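Local coordinates for Dna-binding protein RAP1 (Saccharomyces cerevisiae, PDB 4BJT) that binds DNA as a repressor and activator of transcription and as a telomere-associated protein, its C-terminal domain binding the telomere protein Rif1, at residues 60-72 with 81-93. Sequence-based numbering, arbitrary orientation.
Sequences NIDPDTISFPPKI and LFFHFGSTRQFMD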
ATOM      1  N   ASN C  60      -2.043   8.978 -10.035  1.00 22.44           N
ATOM      2  CA  ASN C  60      -1.536   9.563 -11.284  0.66 22.49           C
ATOM      3  C   ASN C  60      -0.292  10.418 -11.134  1.00 24.81           C
ATOM      4  O   ASN C  60       0.054  11.145 -12.074  1.00 26.82           O
ATOM      5  CB  ASN C  60      -2.651  10.413 -11.917  0.66 24.27           C
ATOM      6  CG  ASN C  60      -3.886   9.683 -12.225  0.66 37.09           C
ATOM      7  OD1 ASN C  60      -3.866   8.472 -12.404  0.66 34.67           O
ATOM      8  ND2 ASN C  60      -4.935  10.432 -12.498  0.66 32.67           N
ATOM      9  N   ILE C  61       0.407  10.318 -10.005  1.00 21.53           N
ATOM     10  CA  ILE C  61       1.661  11.042  -9.777  1.00 20.81           C
ATOM     11  C   ILE C  61       2.592  10.618 -10.930  1.00 24.12           C
ATOM     12  O   ILE C  61       2.707   9.428 -11.207  1.00 22.97           O
ATOM     13  CB  ILE C  61       2.266  10.649  -8.408  1.00 22.27           C
ATOM     14  CG1 ILE C  61       1.435  11.255  -7.278  1.00 23.33           C
ATOM     15  CG2 ILE C  61       3.751  11.090  -8.305  1.00 23.32           C
ATOM     16  CD1 ILE C  61       1.683  10.638  -5.931  1.00 22.30           C
ATOM     17  N   ASP C  62       3.235  11.577 -11.591  1.00 20.86           N
ATOM     18  CA  ASP C  62       4.099  11.302 -12.750  1.00 21.13           C
ATOM     19  C   ASP C  62       5.378  10.618 -12.262  1.00 21.73           C
ATOM     20  O   ASP C  62       6.152  11.208 -11.518  1.00 22.31           O
ATOM     21  CB  ASP C  62       4.428  12.599 -13.478  1.00 23.09           C
ATOM     22  CG  ASP C  62       5.296  12.446 -14.711  1.00 32.54           C
ATOM     23  OD1 ASP C  62       5.805  11.340 -14.944  1.00 28.73           O
ATOM     24  OD2 ASP C  62       5.423  13.431 -15.478  1.00 36.64           O
ATOM     25  N   PRO C  63       5.611   9.335 -12.601  1.00 20.60           N
ATOM     26  CA  PRO C  63       6.814   8.665 -12.087  1.00 20.31           C
ATOM     27  C   PRO C  63       8.120   9.265 -12.596  1.00 22.09           C
ATOM     28  O   PRO C  63       9.128   9.142 -11.914  1.00 21.67           O
ATOM     29  CB  PRO C  63       6.644   7.226 -12.591  1.00 20.87           C
ATOM     30  CG  PRO C  63       5.854   7.381 -13.841  1.00 24.17           C
ATOM     31  CD  PRO C  63       4.872   8.465 -13.532  1.00 21.58           C
ATOM     32  N   ASP C  64       8.081   9.986 -13.715  1.00 22.62           N
ATOM     33  CA  ASP C  64       9.301  10.602 -14.263  1.00 23.97           C
ATOM     34  C   ASP C  64       9.792  11.770 -13.423  1.00 30.42           C
ATOM     35  O   ASP C  64      10.951  12.149 -13.557  1.00 33.43           O
ATOM     36  CB  ASP C  64       9.060  11.074 -15.687  1.00 27.17           C
ATOM     37  CG  ASP C  64       8.496   9.986 -16.566  1.00 34.51           C
ATOM     38  OD1 ASP C  64       8.948   8.811 -16.427  1.00 31.73           O
ATOM     39  OD2 ASP C  64       7.486  10.245 -17.235  1.00 43.78           O
ATOM     40  N   THR C  65       8.935  12.294 -12.532  1.00 26.46           N
ATOM     41  CA  THR C  65       9.281  13.371 -11.606  1.00 27.74           C
ATOM     42  C   THR C  65       9.973  12.820 -10.370  1.00 29.38           C
ATOM     43  O   THR C  65      10.375  13.603  -9.521  1.00 30.01           O
ATOM     44  CB  THR C  65       8.038  14.172 -11.168  1.00 29.78           C
ATOM     45  OG1 THR C  65       7.166  13.399 -10.334  1.00 30.22           O
ATOM     46  CG2 THR C  65       7.293  14.772 -12.325  1.00 35.10           C
ATOM     47  N   ILE C  66      10.101  11.476 -10.255  1.00 22.50           N
ATOM     48  CA  ILE C  66      10.704  10.830  -9.096  1.00 21.00           C
ATOM     49  C   ILE C  66      12.051  10.254  -9.507  1.00 23.35           C
ATOM     50  O   ILE C  66      12.104   9.216 -10.169  1.00 20.93           O
ATOM     51  CB  ILE C  66       9.765   9.730  -8.562  1.00 23.09           C
ATOM     52  CG1 ILE C  66       8.388  10.311  -8.138  1.00 24.10           C
ATOM     53  CG2 ILE C  66      10.422   9.007  -7.362  1.00 22.30           C
ATOM     54  CD1 ILE C  66       7.339   9.300  -7.799  1.00 23.91           C
ATOM     55  N   SER C  67      13.147  10.888  -9.086  1.00 21.21           N
ATOM     56  CA  SER C  67      14.490  10.432  -9.395  1.00 21.27           C
ATOM     57  C   SER C  67      14.678   9.042  -8.768  1.00 23.01           C
ATOM     58  O   SER C  67      14.201   8.799  -7.655  1.00 23.62           O
ATOM     59  CB  SER C  67      15.516  11.424  -8.836  1.00 27.28           C
ATOM     60  OG  SER C  67      16.833  11.020  -9.155  1.00 42.80           O
ATOM     61  N   PHE C  68      15.311   8.133  -9.508  1.00 20.15           N
ATOM     62  CA  PHE C  68      15.477   6.740  -9.101  1.00 18.96           C
ATOM     63  C   PHE C  68      16.933   6.368  -8.844  1.00 22.92           C
ATOM     64  O   PHE C  68      17.820   6.680  -9.657  1.00 22.72           O
ATOM     65  CB  PHE C  68      14.896   5.815 -10.184  1.00 20.73           C
ATOM     66  CG  PHE C  68      14.684   4.397  -9.707  1.00 18.82           C
ATOM     67  CD1 PHE C  68      13.516   4.035  -9.069  1.00 18.60           C
ATOM     68  CD2 PHE C  68      15.688   3.455  -9.820  1.00 19.22           C
ATOM     69  CE1 PHE C  68      13.354   2.752  -8.540  1.00 17.88           C
ATOM     70  CE2 PHE C  68      15.519   2.167  -9.308  1.00 19.03           C
ATOM     71  CZ  PHE C  68      14.356   1.823  -8.693  1.00 17.78           C
ATOM     72  N   PRO C  69      17.214   5.661  -7.741  1.00 18.93           N
ATOM     73  CA  PRO C  69      16.283   5.249  -6.687  1.00 18.16           C
ATOM     74  C   PRO C  69      15.970   6.403  -5.757  1.00 20.22           C
ATOM     75  O   PRO C  69      16.845   7.244  -5.462  1.00 20.06           O
ATOM     76  CB  PRO C  69      17.048   4.157  -5.939  1.00 19.82           C
ATOM     77  CG  PRO C  69      18.481   4.582  -6.070  1.00 25.49           C
ATOM     78  CD  PRO C  69      18.596   5.238  -7.432  1.00 23.24           C
ATOM     79  N   PRO C  70      14.742   6.430  -5.222  1.00 19.93           N
ATOM     80  CA  PRO C  70      14.401   7.502  -4.301  1.00 20.54           C
ATOM     81  C   PRO C  70      15.129   7.360  -2.978  1.00 21.64           C
ATOM     82  O   PRO C  70      15.430   6.243  -2.586  1.00 20.46           O
ATOM     83  CB  PRO C  70      12.887   7.363  -4.108  1.00 22.64           C
ATOM     84  CG  PRO C  70      12.510   6.123  -4.660  1.00 26.89           C
ATOM     85  CD  PRO C  70      13.593   5.544  -5.499  1.00 21.23           C
ATOM     86  N   LYS C  71      15.391   8.481  -2.285  1.00 21.61           N
ATOM     87  CA  LYS C  71      16.104   8.472  -1.001  1.00 22.14           C
ATOM     88  C   LYS C  71      15.467   7.552   0.046  1.00 22.69           C
ATOM     89  O   LYS C  71      16.172   6.886   0.814  1.00 23.09           O
ATOM     90  CB  LYS C  71      16.247   9.904  -0.447  1.00 27.75           C
ATOM     91  CG  LYS C  71      17.239  10.037   0.704  1.00 52.07           C
ATOM     92  CD  LYS C  71      17.202  11.425   1.373  1.00 73.35           C
ATOM     93  CE  LYS C  71      17.408  12.586   0.423  1.00 93.23           C
ATOM     94  NZ  LYS C  71      17.573  13.876   1.147  1.00108.87           N
ATOM     95  N   ILE C  72      14.140   7.485   0.065  1.00 19.63           N
ATOM     96  CA  ILE C  72      13.438   6.649   1.046  1.00 17.87           C
ATOM     97  C   ILE C  72      13.615   5.143   0.772  1.00 22.09           C
ATOM     98  O   ILE C  72      13.325   4.330   1.651  1.00 22.07           O
ATOM     99  CB  ILE C  72      11.939   7.024   1.053  1.00 20.06           C
ATOM    100  CG1 ILE C  72      11.188   6.508   2.311  1.00 21.35           C
ATOM    101  CG2 ILE C  72      11.238   6.585  -0.239  1.00 19.93           C
ATOM    102  CD1 ILE C  72      11.630   7.102   3.611  1.00 23.86           C
ATOM    103  N   LEU C  81      17.743  -6.442  -6.636  1.00 18.34           N
ATOM    104  CA  LEU C  81      17.020  -6.391  -7.899  1.00 18.89           C
ATOM    105  C   LEU C  81      16.312  -5.045  -8.107  1.00 21.32           C
ATOM    106  O   LEU C  81      16.308  -4.512  -9.216  1.00 21.99           O
ATOM    107  CB  LEU C  81      16.005  -7.551  -7.981  1.00 19.27           C
ATOM    108  CG  LEU C  81      15.122  -7.603  -9.233  1.00 26.52           C
ATOM    109  CD1 LEU C  81      15.952  -7.903 -10.472  1.00 30.94           C
ATOM    110  CD2 LEU C  81      14.099  -8.701  -9.096  1.00 33.04           C
ATOM    111  N   PHE C  82      15.759  -4.471  -7.039  1.00 16.73           N
ATOM    112  CA  PHE C  82      15.028  -3.203  -7.132  1.00 15.61           C
ATOM    113  C   PHE C  82      15.929  -2.105  -7.670  1.00 17.59           C
ATOM    114  O   PHE C  82      15.531  -1.302  -8.512  1.00 16.36           O
ATOM    115  CB  PHE C  82      14.502  -2.814  -5.739  1.00 15.67           C
ATOM    116  CG  PHE C  82      13.986  -1.396  -5.680  1.00 15.11           C
ATOM    117  CD1 PHE C  82      12.689  -1.100  -6.066  1.00 16.22           C
ATOM    118  CD2 PHE C  82      14.774  -0.371  -5.180  1.00 15.25           C
ATOM    119  CE1 PHE C  82      12.188   0.192  -5.961  1.00 16.63           C
ATOM    120  CE2 PHE C  82      14.279   0.931  -5.092  1.00 15.90           C
ATOM    121  CZ  PHE C  82      12.975   1.202  -5.475  1.00 15.05           C
ATOM    122  N   PHE C  83      17.153  -2.058  -7.165  1.00 15.69           N
ATOM    123  CA  PHE C  83      18.087  -0.991  -7.564  1.00 15.08           C
ATOM    124  C   PHE C  83      18.579  -1.122  -9.006  1.00 20.58           C
ATOM    125  O   PHE C  83      19.227  -0.201  -9.507  1.00 23.05           O
ATOM    126  CB  PHE C  83      19.228  -0.933  -6.565  1.00 16.98           C
ATOM    127  CG  PHE C  83      18.747  -0.541  -5.189  1.00 15.44           C
ATOM    128  CD1 PHE C  83      18.481   0.773  -4.882  1.00 18.01           C
ATOM    129  CD2 PHE C  83      18.505  -1.503  -4.216  1.00 17.00           C
ATOM    130  CE1 PHE C  83      17.974   1.130  -3.626  1.00 17.89           C
ATOM    131  CE2 PHE C  83      17.987  -1.155  -2.966  1.00 18.63           C
ATOM    132  CZ  PHE C  83      17.724   0.167  -2.675  1.00 17.56           C
ATOM    133  N   HIS C  84      18.310  -2.259  -9.657  1.00 17.74           N
ATOM    134  CA  HIS C  84      18.651  -2.466 -11.057  1.00 19.37           C
ATOM    135  C   HIS C  84      17.590  -1.952 -12.020  1.00 20.80           C
ATOM    136  O   HIS C  84      17.862  -1.886 -13.216  1.00 21.32           O
ATOM    137  CB  HIS C  84      19.005  -3.913 -11.329  1.00 22.83           C
ATOM    138  CG  HIS C  84      20.373  -4.221 -10.804  1.00 30.58           C
ATOM    139  ND1 HIS C  84      20.556  -4.795  -9.571  1.00 35.30           N
ATOM    140  CD2 HIS C  84      21.583  -3.929 -11.331  1.00 34.97           C
ATOM    141  CE1 HIS C  84      21.866  -4.912  -9.411  1.00 35.45           C
ATOM    142  NE2 HIS C  84      22.525  -4.350 -10.413  1.00 35.86           N
ATOM    143  N   PHE C  85      16.416  -1.515 -11.523  1.00 18.29           N
ATOM    144  CA  PHE C  85      15.459  -0.842 -12.417  1.00 17.49           C
ATOM    145  C   PHE C  85      16.092   0.454 -12.883  1.00 18.47           C
ATOM    146  O   PHE C  85      16.885   1.062 -12.177  1.00 19.63           O
ATOM    147  CB  PHE C  85      14.139  -0.552 -11.723  1.00 16.86           C
ATOM    148  CG  PHE C  85      13.295  -1.787 -11.559  1.00 17.22           C
ATOM    149  CD1 PHE C  85      12.733  -2.415 -12.661  1.00 20.07           C
ATOM    150  CD2 PHE C  85      12.996  -2.275 -10.311  1.00 18.04           C
ATOM    151  CE1 PHE C  85      11.993  -3.588 -12.511  1.00 19.35           C
ATOM    152  CE2 PHE C  85      12.247  -3.436 -10.157  1.00 18.34           C
ATOM    153  CZ  PHE C  85      11.729  -4.080 -11.252  1.00 19.20           C
ATOM    154  N   GLY C  86      15.769   0.864 -14.112  1.00 17.38           N
ATOM    155  CA  GLY C  86      16.377   2.047 -14.696  1.00 17.35           C
ATOM    156  C   GLY C  86      15.689   3.356 -14.399  1.00 18.78           C
ATOM    157  O   GLY C  86      16.230   4.434 -14.694  1.00 20.26           O
ATOM    158  N   SER C  87      14.480   3.279 -13.847  1.00 16.30           N
ATOM    159  CA  SER C  87      13.669   4.453 -13.576  1.00 15.77           C
ATOM    160  C   SER C  87      12.513   4.058 -12.673  1.00 17.39           C
ATOM    161  O   SER C  87      12.141   2.877 -12.577  1.00 16.40           O
ATOM    162  CB  SER C  87      13.119   5.008 -14.895  1.00 18.73           C
ATOM    163  OG  SER C  87      12.260   4.067 -15.531  1.00 18.07           O
ATOM    164  N   THR C  88      11.873   5.057 -12.087  1.00 16.51           N
ATOM    165  CA  THR C  88      10.688   4.809 -11.270  1.00 15.33           C
ATOM    166  C   THR C  88       9.588   4.199 -12.129  1.00 17.52           C
ATOM    167  O   THR C  88       8.910   3.270 -11.698  1.00 16.88           O
ATOM    168  CB  THR C  88      10.223   6.097 -10.581  1.00 16.89           C
ATOM    169  OG1 THR C  88      11.300   6.550  -9.783  1.00 19.17           O
ATOM    170  CG2 THR C  88       8.972   5.886  -9.727  1.00 18.67           C
ATOM    171  N   ARG C  89       9.428   4.700 -13.366  1.00 16.77           N
ATOM    172  CA  ARG C  89       8.405   4.182 -14.265  1.00 16.92           C
ATOM    173  C   ARG C  89       8.613   2.677 -14.519  1.00 18.34           C
ATOM    174  O   ARG C  89       7.642   1.927 -14.542  1.00 17.93           O
ATOM    175  CB  ARG C  89       8.393   4.977 -15.577  1.00 17.96           C
ATOM    176  CG  ARG C  89       7.308   4.542 -16.538  1.00 21.56           C
ATOM    177  CD  ARG C  89       7.343   5.366 -17.792  1.00 24.90           C
ATOM    178  NE  ARG C  89       6.895   6.746 -17.581  1.00 24.73           N
ATOM    179  CZ  ARG C  89       5.622   7.159 -17.602  1.00 25.95           C
ATOM    180  NH1 ARG C  89       4.637   6.296 -17.792  1.00 26.46           N
ATOM    181  NH2 ARG C  89       5.331   8.437 -17.415  1.00 30.09           N
ATOM    182  N   GLN C  90       9.852   2.243 -14.713  1.00 15.94           N
ATOM    183  CA  GLN C  90      10.115   0.836 -14.992  1.00 16.33           C
ATOM    184  C   GLN C  90       9.694  -0.030 -13.805  1.00 17.33           C
ATOM    185  O   GLN C  90       9.061  -1.079 -13.984  1.00 18.11           O
ATOM    186  CB  GLN C  90      11.563   0.595 -15.377  1.00 17.49           C
ATOM    187  CG  GLN C  90      11.755  -0.807 -15.947  1.00 19.93           C
ATOM    188  CD  GLN C  90      13.161  -1.012 -16.441  1.00 31.19           C
ATOM    189  OE1 GLN C  90      14.106  -0.717 -15.732  1.00 29.99           O
ATOM    190  NE2 GLN C  90      13.334  -1.400 -17.708  1.00 35.30           N
ATOM    191  N   PHE C  91      10.026   0.412 -12.583  1.00 16.88           N
ATOM    192  CA  PHE C  91       9.606  -0.293 -11.372  1.00 15.34           C
ATOM    193  C   PHE C  91       8.086  -0.352 -11.289  1.00 18.15           C
ATOM    194  O   PHE C  91       7.514  -1.416 -11.061  1.00 17.36           O
ATOM    195  CB  PHE C  91      10.183   0.384 -10.120  1.00 15.13           C
ATOM    196  CG  PHE C  91       9.527  -0.034  -8.821  1.00 14.88           C
ATOM    197  CD1 PHE C  91       9.819  -1.262  -8.234  1.00 17.56           C
ATOM    198  CD2 PHE C  91       8.618   0.788  -8.197  1.00 16.86           C
ATOM    199  CE1 PHE C  91       9.196  -1.654  -7.050  1.00 16.86           C
ATOM    200  CE2 PHE C  91       7.976   0.384  -7.029  1.00 18.64           C
ATOM    201  CZ  PHE C  91       8.308  -0.816  -6.435  1.00 17.39           C
ATOM    202  N   MET C  92       7.416   0.778 -11.502  1.00 16.19           N
ATOM    203  CA  MET C  92       5.961   0.847 -11.369  1.00 16.11           C
ATOM    204  C   MET C  92       5.292  -0.041 -12.403  1.00 19.47           C
ATOM    205  O   MET C  92       4.290  -0.678 -12.099  1.00 19.22           O
ATOM    206  CB  MET C  92       5.443   2.290 -11.520  1.00 17.89           C
ATOM    207  CG  MET C  92       5.917   3.228 -10.437  1.00 18.07           C
ATOM    208  SD  MET C  92       5.438   2.742  -8.742  1.00 21.61           S
ATOM    209  CE  MET C  92       3.738   2.622  -8.892  1.00 19.99           C
ATOM    210  N   ASP C  93       5.819  -0.096 -13.606  1.00 18.96           N
ATOM    211  CA  ASP C  93       5.231  -0.925 -14.635  1.00 20.28           C
ATOM    212  C   ASP C  93       5.412  -2.423 -14.310  1.00 22.88           C
ATOM    213  O   ASP C  93       4.479  -3.193 -14.538  1.00 22.34           O
ATOM    214  CB  ASP C  93       5.761  -0.535 -16.020  1.00 24.36           C
ATOM    215  CG  ASP C  93       5.299   0.859 -16.474  1.00 28.88           C
ATOM    216  OD1 ASP C  93       4.477   1.480 -15.776  1.00 32.97           O
ATOM    217  OD2 ASP C  93       5.862   1.381 -17.446  1.00 37.25           O
TER
HETATM  218  O   HOH W   1      10.413   7.209 -14.161  1.00 18.68           O
HETATM  219  O   HOH W   2      12.748   7.853 -12.542  1.00 20.89           O
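The F68 ring lies between S87 O over one face and P69 CB over the other, both offset toward the rim, while F82 O meets its edge in plane, 3.3 Å from F68 CZ. That rim also presses on one face of F82, F68 CE1 standing 3.5 Å from F82 CZ with the planes oblique at 51°; F68 CG, anti to its own backbone N (chi1 -165°), carries the phenyl there. Replacing F68 by alanine removes the phenyl and is likely to leave a gap against F82 and F85 CB. At the far end, the apolar, puckered P63 ring sets CG over one face of the R89 guanidinium, and D64 takes the N-H edge side-on: R89 NE to D64 OD1 at 3.1 Å and R89 NH2 to D64 OD2 at 2.8 Å, the latter nearly straight (171°). Between these ends T88 OG1 donates to I66 O (2.8 Å) from above the carbonyl plane, and one water joins I66 O to T88 N; S87, the N-cap, takes Q90 N. The loop thus packs F68 and P69 on helix 80-83 and the link after it, and meets the start of helix 88-99 through T88 and R89, whose NH2, also in a long salt bridge to D62 OD1, probably offsets repulsion between the two carboxylates.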